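PDB 3MDQ: exopolyphosphatase from Cytophaga hutchinsonii, which probably hydrolyses inorganic polyphosphate from the chain end, releasing orthophosphate. Local coordinates for residues 132-138 with 205-211. Residues are numbered along the deposited sequence; the frame is centred on the assembly and turned at random. Where two conformers were deposited one is given.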
loop_
_atom_site.group_PDB
_atom_site.type_symbol
_atom_site.label_atom_id
_atom_site.label_comp_id
_atom_site.label_asym_id
_atom_site.label_seq_id
_atom_site.Cartn_x
_atom_site.Cartn_y
_atom_site.Cartn_z
ATOM N N ILE A 132 -16.786 -12.919 -4.733
ATOM C CA ILE A 132 -15.433 -13.367 -4.305
ATOM C C ILE A 132 -14.418 -12.482 -5.025
ATOM O O ILE A 132 -14.374 -12.425 -6.262
ATOM C CB ILE A 132 -15.198 -14.837 -4.644
ATOM C CG1 ILE A 132 -16.263 -15.743 -4.029
ATOM C CG2 ILE A 132 -13.808 -15.295 -4.180
ATOM C CD1 ILE A 132 -16.426 -15.572 -2.612
ATOM N N SER A 133 -13.638 -11.760 -4.243
ATOM C CA SER A 133 -12.801 -10.709 -4.770
ATOM C C SER A 133 -11.352 -10.953 -4.361
ATOM O O SER A 133 -11.083 -11.409 -3.246
ATOM C CB SER A 133 -13.264 -9.358 -4.217
ATOM O OG SER A 133 -14.689 -9.202 -4.473
ATOM N N LEU A 134 -10.427 -10.583 -5.256
ATOM C CA LEU A 134 -9.011 -10.577 -4.936
ATOM C C LEU A 134 -8.616 -9.127 -4.734
ATOM O O LEU A 134 -8.745 -8.286 -5.662
ATOM C CB LEU A 134 -8.190 -11.228 -6.051
ATOM C CG LEU A 134 -6.671 -11.140 -5.905
ATOM C CD1 LEU A 134 -6.160 -11.892 -4.654
ATOM C CD2 LEU A 134 -5.955 -11.641 -7.206
ATOM N N ALA A 135 -8.125 -8.800 -3.537
ATOM C CA ALA A 135 -7.573 -7.487 -3.267
ATOM C C ALA A 135 -6.069 -7.556 -3.208
ATOM O O ALA A 135 -5.521 -8.523 -2.682
ATOM C CB ALA A 135 -8.138 -6.920 -1.917
HETATM N N MSE A 136 -5.417 -6.513 -3.741
HETATM C CA MSE A 136 -3.959 -6.441 -3.749
HETATM C C MSE A 136 -3.453 -5.063 -3.322
HETATM O O MSE A 136 -3.952 -4.029 -3.786
HETATM C CB MSE A 136 -3.398 -6.857 -5.110
HETATM C CG MSE A 136 -3.759 -6.025 -6.219
HETATM SE SE MSE A 136 -2.877 -6.732 -7.897
HETATM C CE MSE A 136 -1.110 -6.474 -7.639
ATOM N N ASP A 137 -2.513 -5.051 -2.380
ATOM C CA ASP A 137 -1.906 -3.836 -1.861
ATOM C C ASP A 137 -0.436 -3.853 -2.224
ATOM O O ASP A 137 0.291 -4.716 -1.759
ATOM C CB ASP A 137 -2.090 -3.722 -0.356
ATOM C CG ASP A 137 -1.541 -2.408 0.186
ATOM O OD1 ASP A 137 -0.323 -2.146 0.031
ATOM O OD2 ASP A 137 -2.349 -1.620 0.733
ATOM N N ILE A 138 -0.025 -2.967 -3.122
ATOM C CA ILE A 138 1.380 -2.854 -3.532
ATOM C C ILE A 138 2.062 -1.727 -2.796
ATOM O O ILE A 138 1.615 -0.558 -2.858
ATOM C CB ILE A 138 1.518 -2.561 -5.025
ATOM C CG1 ILE A 138 0.892 -3.691 -5.835
ATOM C CG2 ILE A 138 3.002 -2.425 -5.372
ATOM C CD1 ILE A 138 0.857 -3.368 -7.346
ATOM N N THR A 205 -13.774 -13.374 -8.890
ATOM C CA THR A 205 -14.322 -12.831 -10.107
ATOM C C THR A 205 -14.097 -11.333 -10.228
ATOM O O THR A 205 -14.484 -10.718 -11.246
ATOM C CB THR A 205 -15.863 -13.081 -10.164
ATOM O OG1 THR A 205 -16.482 -12.525 -8.997
ATOM C CG2 THR A 205 -16.151 -14.568 -10.251
ATOM N N GLN A 206 -13.463 -10.720 -9.222
ATOM C CA GLN A 206 -13.164 -9.291 -9.279
ATOM C C GLN A 206 -11.786 -9.019 -8.673
ATOM O O GLN A 206 -11.274 -9.782 -7.839
ATOM C CB GLN A 206 -14.181 -8.457 -8.479
ATOM C CG GLN A 206 -15.691 -8.626 -8.870
ATOM C CD GLN A 206 -16.035 -8.265 -10.347
ATOM O OE1 GLN A 206 -16.948 -8.863 -10.941
ATOM N NE2 GLN A 206 -15.290 -7.384 -10.931
ATOM N N LEU A 207 -11.179 -7.933 -9.142
ATOM C CA LEU A 207 -9.871 -7.467 -8.685
ATOM C C LEU A 207 -9.995 -6.074 -8.091
ATOM O O LEU A 207 -10.545 -5.137 -8.703
ATOM C CB LEU A 207 -8.819 -7.471 -9.838
ATOM C CG LEU A 207 -7.392 -7.077 -9.475
ATOM C CD1 LEU A 207 -6.763 -7.990 -8.400
ATOM C CD2 LEU A 207 -6.495 -7.064 -10.743
ATOM N N ILE A 208 -9.490 -5.907 -6.877
ATOM C CA ILE A 208 -9.459 -4.631 -6.161
ATOM C C ILE A 208 -8.007 -4.283 -5.849
ATOM O O ILE A 208 -7.235 -5.178 -5.454
ATOM C CB ILE A 208 -10.218 -4.756 -4.842
ATOM C CG1 ILE A 208 -11.702 -5.074 -5.111
ATOM C CG2 ILE A 208 -10.080 -3.491 -3.981
ATOM C CD1 ILE A 208 -12.509 -5.474 -3.856
ATOM N N GLY A 209 -7.613 -3.025 -6.056
ATOM C CA GLY A 209 -6.268 -2.569 -5.716
ATOM C C GLY A 209 -6.326 -1.450 -4.714
ATOM O O GLY A 209 -7.252 -0.628 -4.747
ATOM N N CYS A 210 -5.360 -1.391 -3.807
ATOM C CA CYS A 210 -5.239 -0.251 -2.912
ATOM C C CYS A 210 -3.763 0.164 -2.741
ATOM O O CYS A 210 -2.836 -0.574 -3.111
ATOM C CB CYS A 210 -5.947 -0.481 -1.581
ATOM S SG CYS A 210 -5.372 -1.923 -0.686
ATOM N N SER A 211 -3.642 1.337 -2.123
ATOM C CA SER A 211 -2.409 2.030 -1.788
ATOM C C SER A 211 -1.876 2.839 -2.945
ATOM O O SER A 211 -2.599 3.037 -3.943
ATOM C CB SER A 211 -1.408 1.073 -1.162
ATOM O OG SER A 211 -1.751 0.899 0.193
HETATM O O HOH W 1 -17.858 -14.155 -7.201
HETATM O O HOH W 2 -0.648 0.219 -4.391
#
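Leu134, Ala135 and Met136 pair with Leu207, Ile208 and Gly209 on two parallel neighbouring strands in the six-stranded mixed sheet, one of two in the chain, of an actin-like ATPase fold, and illustrate how such a sheet can carry a polar site at the C-terminal ends of its strands. The strands 133-138 and 206-210 run at 22° to each other, with strand 143-148 continuing the sheet beside the first and strand 291-295 beside the second.

The backbone bonds follow the parallel pattern, in which one residue bonds to the two that flank its partner. Leu134 N gives its proton to Gln206 O at 2.8 Å, while Leu134 O receives that of Ile208 N; Met136 repeats this with Ile208 O and Cys210 N. Beyond Met136 the pairing opens: Ile138 N is 3.7 Å from Cys210 O, and a water sits within hydrogen-bonding distance of both carbonyls, 2.7 Å from Cys210 O and 2.8 Å from Ile138 O. At the other end Thr205 N still reaches Ile132 O.

Apolar contacts differ between the two faces. On one, Leu134 and Leu207 lie side by side under helix 267-286 and point the same way, with CD2 of Leu134 3.9 Å from CD1 of Leu207; the same CD1 meets SE of selenomethionine Met136, which also touches Phe145, at 4.1 Å. On the other, CB of Ala135 rests against CB of Ile208, whose CD1 extends to Ser133 CB; helix 111-125 packs over Ala135 and Ile208.

The polar contact lies at the strand ends, where a bound sulfate near Asp137 is consistent with a phosphate-binding pocket. With CG anti to the backbone N (chi1 -176°), the Asp137 carboxylate is brought up to Ser211, just ahead of helix 212-225. In one of two modelled conformers, so perhaps at partial occupancy, Ser211 OG donates to Asp137 OD2 at 2.6 Å, on its syn side, 32° out of the carboxylate plane.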